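PDB 2RFB: cytochrome P450 from Picrophilus torridus, which binds a b-type heme through an axial thiolate and probably acts as a monooxygenase, inserting one atom of molecular oxygen into an organic substrate. Local coordinates for residues A[179-182]-A[183-187]; A[134-137]-A[138-142]; A[111-115]-A[116-120]; A[69-72]-A[73-76]. All blocks are in the same frame, centred on the assembly; numbering follows the deposited sequence.

Contact 1: A[179-182]-A[183-187]; sequences IKYI and MLLII. With HEM (protoporphyrin IX containing Fe), chain G.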
loop_
_atom_site.group_PDB
_atom_site.type_symbol
_atom_site.label_atom_id
_atom_site.label_comp_id
_atom_site.label_asym_id
_atom_site.label_seq_id
_atom_site.Cartn_x
_atom_site.Cartn_y
_atom_site.Cartn_z
ATOM N N ILE A 179 16.292 -10.472 0.464
ATOM C CA ILE A 179 15.810 -9.900 -0.800
ATOM C C ILE A 179 14.293 -9.794 -0.783
ATOM O O ILE A 179 13.721 -8.721 -1.094
ATOM C CB ILE A 179 16.195 -10.718 -2.030
ATOM C CG1 ILE A 179 17.682 -11.117 -2.017
ATOM C CG2 ILE A 179 15.771 -9.987 -3.331
ATOM C CD1 ILE A 179 18.665 -10.021 -2.299
ATOM N N LYS A 180 13.639 -10.893 -0.395
ATOM C CA LYS A 180 12.189 -10.916 -0.417
ATOM C C LYS A 180 11.632 -9.840 0.519
ATOM O O LYS A 180 10.618 -9.201 0.190
ATOM C CB LYS A 180 11.619 -12.296 -0.071
ATOM C CG LYS A 180 11.972 -13.424 -1.040
ATOM C CD LYS A 180 11.628 -13.118 -2.505
ATOM C CE LYS A 180 11.983 -14.303 -3.437
ATOM N NZ LYS A 180 12.001 -15.620 -2.698
ATOM N N TYR A 181 12.312 -9.604 1.642
ATOM C CA TYR A 181 11.894 -8.584 2.635
ATOM C C TYR A 181 11.834 -7.222 1.970
ATOM O O TYR A 181 10.824 -6.529 2.036
ATOM C CB TYR A 181 12.889 -8.533 3.835
ATOM C CG TYR A 181 12.335 -7.982 5.156
ATOM C CD1 TYR A 181 12.177 -8.817 6.282
ATOM C CD2 TYR A 181 12.011 -6.636 5.292
ATOM C CE1 TYR A 181 11.689 -8.313 7.487
ATOM C CE2 TYR A 181 11.519 -6.112 6.516
ATOM C CZ TYR A 181 11.358 -6.954 7.593
ATOM O OH TYR A 181 10.885 -6.436 8.775
ATOM N N ILE A 182 12.927 -6.869 1.303
ATOM C CA ILE A 182 13.028 -5.643 0.517
ATOM C C ILE A 182 11.994 -5.639 -0.593
ATOM O O ILE A 182 11.273 -4.664 -0.755
ATOM C CB ILE A 182 14.453 -5.531 -0.015
ATOM C CG1 ILE A 182 15.378 -5.129 1.135
ATOM C CG2 ILE A 182 14.587 -4.603 -1.223
ATOM C CD1 ILE A 182 16.794 -5.475 0.831
ATOM N N MET A 183 11.864 -6.746 -1.312
ATOM C CA MET A 183 10.818 -6.842 -2.318
ATOM C C MET A 183 9.424 -6.560 -1.773
ATOM O O MET A 183 8.634 -5.889 -2.416
ATOM C CB MET A 183 10.859 -8.186 -3.015
ATOM C CG MET A 183 11.937 -8.266 -4.024
ATOM S SD MET A 183 12.005 -9.908 -4.723
ATOM C CE MET A 183 10.516 -9.925 -5.712
ATOM N N LEU A 184 9.120 -7.059 -0.580
ATOM C CA LEU A 184 7.803 -6.830 0.011
ATOM C C LEU A 184 7.629 -5.390 0.345
ATOM O O LEU A 184 6.566 -4.858 0.127
ATOM C CB LEU A 184 7.579 -7.675 1.260
ATOM C CG LEU A 184 6.343 -7.429 2.121
ATOM C CD1 LEU A 184 5.081 -7.599 1.292
ATOM C CD2 LEU A 184 6.343 -8.408 3.327
ATOM N N LEU A 185 8.648 -4.723 0.855
ATOM C CA LEU A 185 8.540 -3.263 1.049
ATOM C C LEU A 185 8.304 -2.447 -0.225
ATOM O O LEU A 185 7.598 -1.409 -0.206
ATOM C CB LEU A 185 9.782 -2.715 1.750
ATOM C CG LEU A 185 10.031 -3.396 3.098
ATOM C CD1 LEU A 185 11.363 -2.924 3.707
ATOM C CD2 LEU A 185 8.861 -3.117 3.989
ATOM N N ILE A 186 8.886 -2.885 -1.326
ATOM C CA ILE A 186 8.814 -2.093 -2.531
ATOM C C ILE A 186 7.435 -2.317 -3.116
ATOM O O ILE A 186 6.782 -1.402 -3.568
ATOM C CB ILE A 186 9.909 -2.496 -3.565
ATOM C CG1 ILE A 186 11.288 -2.004 -3.135
ATOM C CG2 ILE A 186 9.620 -1.893 -4.954
ATOM C CD1 ILE A 186 12.427 -2.806 -3.763
ATOM N N ILE A 187 6.983 -3.562 -3.094
ATOM C CA ILE A 187 5.762 -3.891 -3.787
ATOM C C ILE A 187 4.584 -3.382 -3.015
ATOM O O ILE A 187 3.662 -2.878 -3.621
ATOM C CB ILE A 187 5.624 -5.389 -4.048
ATOM C CG1 ILE A 187 6.725 -5.820 -5.034
ATOM C CG2 ILE A 187 4.181 -5.698 -4.531
ATOM C CD1 ILE A 187 6.995 -7.286 -4.991
HETATM C CHA HEM G . 0.268 -4.586 4.624
HETATM C CHB HEM G . -2.828 -1.471 2.390
HETATM C CHC HEM G . 1.048 1.521 1.645
HETATM C CHD HEM G . 4.220 -1.847 3.202
HETATM C C1A HEM G . -0.891 -3.974 4.117
HETATM C C2A HEM G . -2.235 -4.482 4.257
HETATM C C3A HEM G . -3.070 -3.594 3.627
HETATM C C4A HEM G . -2.257 -2.544 3.131
HETATM C CMA HEM G . -4.666 -3.560 3.402
HETATM C CAA HEM G . -2.611 -5.809 5.004
HETATM C CBA HEM G . -2.618 -7.039 4.060
HETATM C CGA HEM G . -3.115 -8.170 4.917
HETATM O O1A HEM G . -3.659 -7.936 6.058
HETATM O O2A HEM G . -2.971 -9.318 4.452
HETATM C C1B HEM G . -2.047 -0.361 2.012
HETATM C C2B HEM G . -2.516 0.908 1.510
HETATM C C3B HEM G . -1.380 1.660 1.328
HETATM C C4B HEM G . -0.247 0.905 1.705
HETATM C CMB HEM G . -4.062 1.212 1.273
HETATM C CAB HEM G . -0.985 3.124 0.793
HETATM C CBB HEM G . -1.889 4.226 0.746
HETATM C C1C HEM G . 2.317 0.984 2.062
HETATM C C2C HEM G . 3.694 1.530 2.102
HETATM C C3C HEM G . 4.513 0.537 2.530
HETATM C C4C HEM G . 3.738 -0.621 2.737
HETATM C CMC HEM G . 4.278 2.971 1.742
HETATM C CAC HEM G . 6.069 0.616 2.793
HETATM C CBC HEM G . 6.938 -0.250 2.238
HETATM C C1D HEM G . 3.415 -2.903 3.742
HETATM C C2D HEM G . 3.911 -4.118 4.347
HETATM C C3D HEM G . 2.660 -4.926 4.738
HETATM C C4D HEM G . 1.566 -4.121 4.372
HETATM C CMD HEM G . 5.391 -4.586 4.533
HETATM C CAD HEM G . 2.472 -6.324 5.419
HETATM C CBD HEM G . 2.571 -6.114 6.946
HETATM C CGD HEM G . 2.419 -7.419 7.661
HETATM O O1D HEM G . 1.956 -8.407 7.006
HETATM O O2D HEM G . 2.763 -7.484 8.879
HETATM N NA HEM G . -0.933 -2.758 3.427
HETATM N NB HEM G . -0.626 -0.323 2.149
HETATM N NC HEM G . 2.424 -0.343 2.480
HETATM N ND HEM G . 2.000 -2.940 3.771
HETATM FE FE HEM G . 0.768 -1.528 3.158
#
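Met183 N gives its hydrogen to Ile179 O at 2.7 Å in an almost straight bond (171°), the first of four i to i+4 bonds that join 179-182 to 183-187. Leu184 N follows to Lys180 O at 2.7 Å, Leu185 N to Tyr181 O at 3.1 Å and Ile186 N to Ile182 O, so each of the four carbonyls of 179-182 has its helical donor. The polar ends of the side chains are satisfied elsewhere: Lys180 NZ forms a salt bridge with Asp176, and the buried Tyr181 OH is hydrogen-bonded to Ser62 OG and the carbonyl of Phe58. Helix 175-206 corresponds to the long distal helix of the P450 fold, which passes over the heme, and Leu184 and Leu185 line the heme pocket. Leu184 CG lies 3.8 Å from the porphyrin methyl carbon CMD. Leu185 splits its two branches: Leu185 CD2 lies 3.8 Å from heme CMD, while Leu185 CD1 comes to the edge of the Tyr181 ring, 4.1 Å from Tyr181 CD2. Cutting Leu185 back to alanine is likely to leave a gap between the tyrosine edge and the heme methyl, and the ring would lose a neighbour at that edge. On another side of the helix Ile182 and Ile186 lie alongside each other, CG2 of the first 3.8 Å from CD1 of the second. The Met183 chain stays extended through chi2 (176°) and sets SD beside Lys180 CD, while helix 118-129 meets the methionine through Trp124 and Ile128.

Contact 2: A[134-137]-A[138-142]; sequences DENF and NYVNN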
loop_
_atom_site.group_PDB
_atom_site.type_symbol
_atom_site.label_atom_id
_atom_site.label_comp_id
_atom_site.label_asym_id
_atom_site.label_seq_id
_atom_site.Cartn_x
_atom_site.Cartn_y
_atom_site.Cartn_z
ATOM N N ASP A 134 8.797 -7.362 -19.929
ATOM C CA ASP A 134 9.708 -7.355 -21.092
ATOM C C ASP A 134 10.550 -8.604 -21.190
ATOM O O ASP A 134 10.514 -9.475 -20.328
ATOM C CB ASP A 134 10.715 -6.197 -20.978
ATOM C CG ASP A 134 10.261 -4.922 -21.662
ATOM O OD1 ASP A 134 9.090 -4.815 -22.082
ATOM O OD2 ASP A 134 11.096 -3.998 -21.765
ATOM N N GLU A 135 11.328 -8.658 -22.262
ATOM C CA GLU A 135 12.476 -9.547 -22.379
ATOM C C GLU A 135 13.540 -9.164 -21.338
ATOM O O GLU A 135 14.100 -10.029 -20.643
ATOM C CB GLU A 135 13.080 -9.389 -23.770
ATOM C CG GLU A 135 12.638 -10.406 -24.792
ATOM C CD GLU A 135 13.484 -10.308 -26.030
ATOM O OE1 GLU A 135 13.866 -11.360 -26.596
ATOM O OE2 GLU A 135 13.797 -9.160 -26.417
ATOM N N ASN A 136 13.813 -7.860 -21.269
ATOM C CA ASN A 136 14.766 -7.272 -20.337
ATOM C C ASN A 136 14.575 -7.636 -18.859
ATOM O O ASN A 136 15.418 -7.316 -18.032
ATOM C CB ASN A 136 14.764 -5.747 -20.498
ATOM C CG ASN A 136 16.031 -5.214 -21.144
ATOM O OD1 ASN A 136 16.728 -4.365 -20.562
ATOM N ND2 ASN A 136 16.337 -5.692 -22.354
ATOM N N PHE A 137 13.482 -8.299 -18.510
ATOM C CA PHE A 137 13.232 -8.528 -17.091
ATOM C C PHE A 137 14.395 -9.314 -16.481
ATOM O O PHE A 137 15.118 -8.812 -15.617
ATOM C CB PHE A 137 11.898 -9.230 -16.820
ATOM C CG PHE A 137 11.771 -9.731 -15.409
ATOM C CD1 PHE A 137 11.455 -8.853 -14.379
ATOM C CD2 PHE A 137 12.013 -11.078 -15.105
ATOM C CE1 PHE A 137 11.362 -9.300 -13.052
ATOM C CE2 PHE A 137 11.923 -11.548 -13.794
ATOM C CZ PHE A 137 11.596 -10.648 -12.758
ATOM N N ASN A 138 14.572 -10.535 -16.964
ATOM C CA ASN A 138 15.620 -11.413 -16.497
ATOM C C ASN A 138 16.957 -10.678 -16.360
ATOM O O ASN A 138 17.618 -10.768 -15.332
ATOM C CB ASN A 138 15.737 -12.609 -17.448
ATOM C CG ASN A 138 16.685 -13.669 -16.940
ATOM O OD1 ASN A 138 17.723 -13.949 -17.565
ATOM N ND2 ASN A 138 16.342 -14.274 -15.802
ATOM N N TYR A 139 17.326 -9.929 -17.391
ATOM C CA TYR A 139 18.558 -9.164 -17.380
ATOM C C TYR A 139 18.589 -8.157 -16.239
ATOM O O TYR A 139 19.555 -8.080 -15.513
ATOM C CB TYR A 139 18.782 -8.455 -18.718
ATOM C CG TYR A 139 20.050 -7.628 -18.756
ATOM C CD1 TYR A 139 21.296 -8.235 -18.763
ATOM C CD2 TYR A 139 19.996 -6.244 -18.774
ATOM C CE1 TYR A 139 22.461 -7.486 -18.788
ATOM C CE2 TYR A 139 21.144 -5.485 -18.804
ATOM C CZ TYR A 139 22.373 -6.107 -18.817
ATOM O OH TYR A 139 23.517 -5.357 -18.837
ATOM N N VAL A 140 17.526 -7.398 -16.082
ATOM C CA VAL A 140 17.508 -6.312 -15.134
ATOM C C VAL A 140 17.461 -6.828 -13.702
ATOM O O VAL A 140 18.174 -6.329 -12.832
ATOM C CB VAL A 140 16.366 -5.351 -15.482
ATOM C CG1 VAL A 140 15.851 -4.610 -14.278
ATOM C CG2 VAL A 140 16.847 -4.399 -16.584
ATOM N N ASN A 141 16.648 -7.852 -13.466
ATOM C CA ASN A 141 16.618 -8.525 -12.184
ATOM C C ASN A 141 17.999 -9.093 -11.825
ATOM O O ASN A 141 18.375 -9.128 -10.655
ATOM C CB ASN A 141 15.606 -9.652 -12.221
ATOM C CG ASN A 141 15.288 -10.208 -10.852
ATOM O OD1 ASN A 141 15.512 -11.368 -10.597
ATOM N ND2 ASN A 141 14.733 -9.389 -9.978
ATOM N N ASN A 142 18.749 -9.557 -12.811
ATOM C CA ASN A 142 19.985 -10.211 -12.470
ATOM C C ASN A 142 20.988 -9.147 -12.114
ATOM O O ASN A 142 21.802 -9.327 -11.211
ATOM C CB ASN A 142 20.503 -11.083 -13.611
ATOM C CG ASN A 142 19.891 -12.457 -13.618
ATOM O OD1 ASN A 142 19.889 -13.135 -14.635
ATOM N ND2 ASN A 142 19.397 -12.891 -12.487
#
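The Phe137 ring carries Asn141 CB over one face, 4.2 Å above the plane and offset toward the rim, with Phe137 CZ the nearest ring atom. The two side chains run alongside each other in the same direction, and the ring and the Asn141 amide are only 12° from parallel. The phenyl group is carried forward along the helix by its chi1 of 168°, which turns CG away from the backbone N and brings the far end of the ring level with the asparagine one turn on. Without the ring, as with a serine at Phe137, Asn141 CB would probably lose this cover and the asparagine side chain be freer to turn. The Tyr139 ring has Asn136 OD1 near its CD2, at 4.2 Å, the amide and ring planes 65° apart, a loose approach with no hydrogen bond between them. Asn136 OD1 also comes within 4.0 Å of Val140 CG2. Beneath these groups the backbone is already bonded as in an alpha-helix: Val140 N bonds to Asn136 O at 2.9 Å, and Asn141 N to Phe137 O at 2.8 Å in a nearly straight line. Phe137 O also receives a weak second bond from Val140 N. This turn lies near the start of helix 136-153, at the protein surface, and its inner side rests on helix 118-129, where the buried Val140 packs against Leu123, Trp124 and Tyr127.

Contact 3: A[111-115]-A[116-120]; sequences LGIPD and SDMPL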
loop_
_atom_site.group_PDB
_atom_site.type_symbol
_atom_site.label_atom_id
_atom_site.label_comp_id
_atom_site.label_asym_id
_atom_site.label_seq_id
_atom_site.Cartn_x
_atom_site.Cartn_y
_atom_site.Cartn_z
ATOM N N LEU A 111 15.354 2.449 1.938
ATOM C CA LEU A 111 16.107 1.186 1.830
ATOM C C LEU A 111 17.616 1.370 2.041
ATOM O O LEU A 111 18.280 0.522 2.633
ATOM C CB LEU A 111 15.850 0.461 0.515
ATOM C CG LEU A 111 14.433 -0.092 0.293
ATOM C CD1 LEU A 111 14.164 -0.474 -1.198
ATOM C CD2 LEU A 111 14.123 -1.214 1.249
ATOM N N GLY A 112 18.132 2.497 1.570
ATOM C CA GLY A 112 19.579 2.752 1.495
ATOM C C GLY A 112 20.178 2.496 0.109
ATOM O O GLY A 112 21.355 2.265 -0.003
ATOM N N ILE A 113 19.378 2.515 -0.955
ATOM C CA ILE A 113 19.934 2.279 -2.274
ATOM C C ILE A 113 20.833 3.470 -2.592
ATOM O O ILE A 113 20.387 4.614 -2.510
ATOM C CB ILE A 113 18.830 2.141 -3.369
ATOM C CG1 ILE A 113 17.889 0.958 -3.095
ATOM C CG2 ILE A 113 19.457 2.090 -4.781
ATOM C CD1 ILE A 113 18.553 -0.432 -3.206
ATOM N N PRO A 114 22.112 3.219 -2.924
ATOM C CA PRO A 114 23.020 4.280 -3.344
ATOM C C PRO A 114 22.537 5.130 -4.509
ATOM O O PRO A 114 21.821 4.654 -5.396
ATOM C CB PRO A 114 24.264 3.508 -3.744
ATOM C CG PRO A 114 24.259 2.341 -2.786
ATOM C CD PRO A 114 22.811 1.925 -2.851
ATOM N N ASP A 115 22.933 6.398 -4.479
ATOM C CA ASP A 115 22.738 7.339 -5.586
ATOM C C ASP A 115 23.055 6.700 -6.933
ATOM O O ASP A 115 22.212 6.675 -7.828
ATOM C CB ASP A 115 23.635 8.580 -5.377
ATOM C CG ASP A 115 22.980 9.651 -4.484
ATOM O OD1 ASP A 115 21.945 9.357 -3.806
ATOM O OD2 ASP A 115 23.510 10.793 -4.474
ATOM N N SER A 116 24.279 6.185 -7.073
ATOM C CA SER A 116 24.743 5.603 -8.343
ATOM C C SER A 116 23.965 4.353 -8.833
ATOM O O SER A 116 24.244 3.840 -9.920
ATOM C CB SER A 116 26.240 5.297 -8.262
ATOM O OG SER A 116 26.541 4.465 -7.154
ATOM N N ASP A 117 23.003 3.876 -8.047
ATOM C CA ASP A 117 22.266 2.661 -8.383
ATOM C C ASP A 117 20.811 2.961 -8.612
ATOM O O ASP A 117 20.013 2.080 -8.921
ATOM C CB ASP A 117 22.434 1.605 -7.292
ATOM C CG ASP A 117 23.749 0.886 -7.405
ATOM O OD1 ASP A 117 24.293 0.835 -8.552
ATOM O OD2 ASP A 117 24.251 0.384 -6.359
ATOM N N MET A 118 20.497 4.238 -8.472
ATOM C CA MET A 118 19.151 4.748 -8.575
ATOM C C MET A 118 18.502 4.443 -9.932
ATOM O O MET A 118 17.387 3.928 -9.951
ATOM C CB MET A 118 19.146 6.240 -8.241
ATOM C CG MET A 118 18.002 6.723 -7.365
ATOM S SD MET A 118 17.360 5.491 -6.209
ATOM C CE MET A 118 18.573 5.649 -4.915
ATOM N N PRO A 119 19.180 4.734 -11.061
ATOM C CA PRO A 119 18.513 4.385 -12.336
ATOM C C PRO A 119 18.108 2.900 -12.462
ATOM O O PRO A 119 16.985 2.598 -12.902
ATOM C CB PRO A 119 19.545 4.790 -13.422
ATOM C CG PRO A 119 20.475 5.755 -12.755
ATOM C CD PRO A 119 20.493 5.393 -11.287
ATOM N N LEU A 120 18.985 1.992 -12.066
ATOM C CA LEU A 120 18.708 0.577 -12.183
ATOM C C LEU A 120 17.650 0.140 -11.167
ATOM O O LEU A 120 16.744 -0.646 -11.499
ATOM C CB LEU A 120 19.982 -0.229 -12.009
ATOM C CG LEU A 120 19.811 -1.742 -11.967
ATOM C CD1 LEU A 120 19.402 -2.254 -13.347
ATOM C CD2 LEU A 120 21.095 -2.411 -11.476
#
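A tight connection between helices 101-111 and 118-129 is built here, beginning with a Schellman motif in which Gly112, at positive phi, ends the first helix and finishing in a 3-10 turn that leads into the second. Across it the methyl end of Met118 folds back onto Ile113, its CE 3.7 Å from Ile113 CG2. Bends at chi2 (30°) and chi3 (81°) return the thioether chain toward the preceding loop. Ile113 CG2 also meets Asp117 CB at 3.9 Å, the two side chains crossing at about a right angle. Two i to i+3 hydrogen bonds form the 3-10 turn between these residues: Asp117 N to Pro114 O and Met118 N to Asp115 O, both 3.0 Å. In each the donor stands well above the carbonyl plane and does not sit on a lone pair. The Pro114 ring lies alongside the Asp117 side chain, with Pro114 CB 4.1 Å from Asp117 OD2. That carboxylate oxygen is paired in a salt bridge with Arg147 of helix 136-153, a helix that also packs against Ile113 through Leu148 and against Pro114 through Ile151.

Contact 4: A[69-72]-A[73-76]; sequences SKIN and DYKD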
loop_
_atom_site.group_PDB
_atom_site.type_symbol
_atom_site.label_atom_id
_atom_site.label_comp_id
_atom_site.label_asym_id
_atom_site.label_seq_id
_atom_site.Cartn_x
_atom_site.Cartn_y
_atom_site.Cartn_z
ATOM N N SER A 69 7.373 8.203 14.258
ATOM C CA SER A 69 8.503 8.921 14.796
ATOM C C SER A 69 9.695 8.853 13.866
ATOM O O SER A 69 10.262 9.883 13.526
ATOM C CB SER A 69 8.883 8.349 16.155
ATOM O OG SER A 69 9.496 9.354 16.911
ATOM N N LYS A 70 10.088 7.647 13.456
ATOM C CA LYS A 70 11.320 7.508 12.692
ATOM C C LYS A 70 11.119 8.017 11.258
ATOM O O LYS A 70 11.965 8.753 10.726
ATOM C CB LYS A 70 11.846 6.068 12.719
ATOM C CG LYS A 70 12.110 5.505 14.106
ATOM C CD LYS A 70 13.345 6.084 14.806
ATOM C CE LYS A 70 13.516 5.446 16.184
ATOM N NZ LYS A 70 14.211 6.347 17.129
ATOM N N ILE A 71 9.988 7.622 10.669
ATOM C CA ILE A 71 9.521 8.087 9.352
ATOM C C ILE A 71 9.618 9.592 9.147
ATOM O O ILE A 71 10.134 10.055 8.131
ATOM C CB ILE A 71 8.080 7.573 9.090
ATOM C CG1 ILE A 71 8.147 6.156 8.536
ATOM C CG2 ILE A 71 7.341 8.441 8.146
ATOM C CD1 ILE A 71 9.349 5.882 7.590
ATOM N N ASN A 72 9.146 10.338 10.138
ATOM C CA ASN A 72 9.237 11.796 10.121
ATOM C C ASN A 72 10.608 12.410 9.835
ATOM O O ASN A 72 10.675 13.516 9.283
ATOM C CB ASN A 72 8.658 12.435 11.379
ATOM C CG ASN A 72 8.525 13.937 11.211
ATOM O OD1 ASN A 72 7.807 14.378 10.306
ATOM N ND2 ASN A 72 9.282 14.732 11.998
ATOM N N ASP A 73 11.695 11.722 10.186
ATOM C CA ASP A 73 13.021 12.177 9.742
ATOM C C ASP A 73 13.123 12.277 8.212
ATOM O O ASP A 73 14.058 12.906 7.700
ATOM C CB ASP A 73 14.147 11.280 10.276
ATOM C CG ASP A 73 14.069 11.072 11.774
ATOM O OD1 ASP A 73 13.955 12.075 12.525
ATOM O OD2 ASP A 73 14.102 9.896 12.202
ATOM N N TYR A 74 12.191 11.656 7.489
ATOM C CA TYR A 74 12.179 11.720 6.018
ATOM C C TYR A 74 11.326 12.848 5.453
ATOM O O TYR A 74 11.217 12.982 4.236
ATOM C CB TYR A 74 11.763 10.365 5.378
ATOM C CG TYR A 74 12.794 9.302 5.619
ATOM C CD1 TYR A 74 12.607 8.333 6.615
ATOM C CD2 TYR A 74 13.989 9.308 4.904
ATOM C CE1 TYR A 74 13.574 7.373 6.868
ATOM C CE2 TYR A 74 14.959 8.358 5.139
ATOM C CZ TYR A 74 14.751 7.390 6.120
ATOM O OH TYR A 74 15.752 6.463 6.364
ATOM N N LYS A 75 10.722 13.663 6.312
ATOM C CA LYS A 75 9.854 14.742 5.818
ATOM C C LYS A 75 10.546 15.707 4.801
ATOM O O LYS A 75 10.022 15.953 3.701
ATOM C CB LYS A 75 9.218 15.502 6.992
ATOM C CG LYS A 75 8.313 16.680 6.604
ATOM C CD LYS A 75 8.158 17.647 7.779
ATOM C CE LYS A 75 8.522 19.087 7.365
ATOM N NZ LYS A 75 9.022 19.905 8.512
ATOM N N ASP A 76 11.710 16.244 5.134
ATOM C CA ASP A 76 12.328 17.202 4.209
ATOM C C ASP A 76 12.703 16.541 2.862
ATOM O O ASP A 76 12.498 17.127 1.773
ATOM C CB ASP A 76 13.502 17.951 4.851
ATOM C CG ASP A 76 13.056 18.888 5.996
ATOM O OD1 ASP A 76 12.054 18.623 6.680
ATOM O OD2 ASP A 76 13.714 19.913 6.239
#
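Tyr74 overlaps Ile71 at about a right angle, the ring carbon CD1 lying 4.2 Å from the isoleucine CD1. The pair sits in the short junction of i to i+3 turns between helix 68-71 and helix 75-86, part of the helical body of the P450 fold. Ile71 is buried, and both side chains rest on helix 101-111 through Ile110. Chi1 of Tyr74 (-67°) sets CG beside its own backbone N, and this brings the ring edge over the preceding turn, where Tyr74 CD1 is 3.4 Å from Ile71 O, near the plane of the ring. Ile71 O accepts the hydrogen bond of Tyr74 N at 2.7 Å. Successive turns on either side are closed by Asp73 N to Lys70 O and Lys75 N to Asn72 O, both at 3.0 Å, with all three donors standing above the planes of their carbonyls. On the outer surface Asn72 and Lys75 lie side by side and point the same way, the amide against the aliphatic part of the lysine. Lys75 NZ turns on toward Asp76 OD1 in a long salt bridge of 3.8 Å, whereas Asn72 OD1 approaches Lys75 CB, also at 3.8 Å.

Overall arrangement
Along the chain the order is contact 4, contact 3, contact 2, contact 1, each closing before the next opens. Contacts 3 and 1 touch directly: Leu111, at the end of helix 101-111, packs on Ile182, Leu185 and Ile186 of helix 175-206; the centres of the two contacts are about 15 Å apart. Helix 118-129, entered at contact 3, leads on to helix 136-153 and contact 2, where Leu120 meets the backbone of Val140. Contact 4 is farther off, about 20 Å from contact 1 and about 33 Å from contact 2 between centres, though its nearest atoms come within about 6 Å of contact 3. Helix 101-111 connects this surface junction with the heme-lining segment of contact 1.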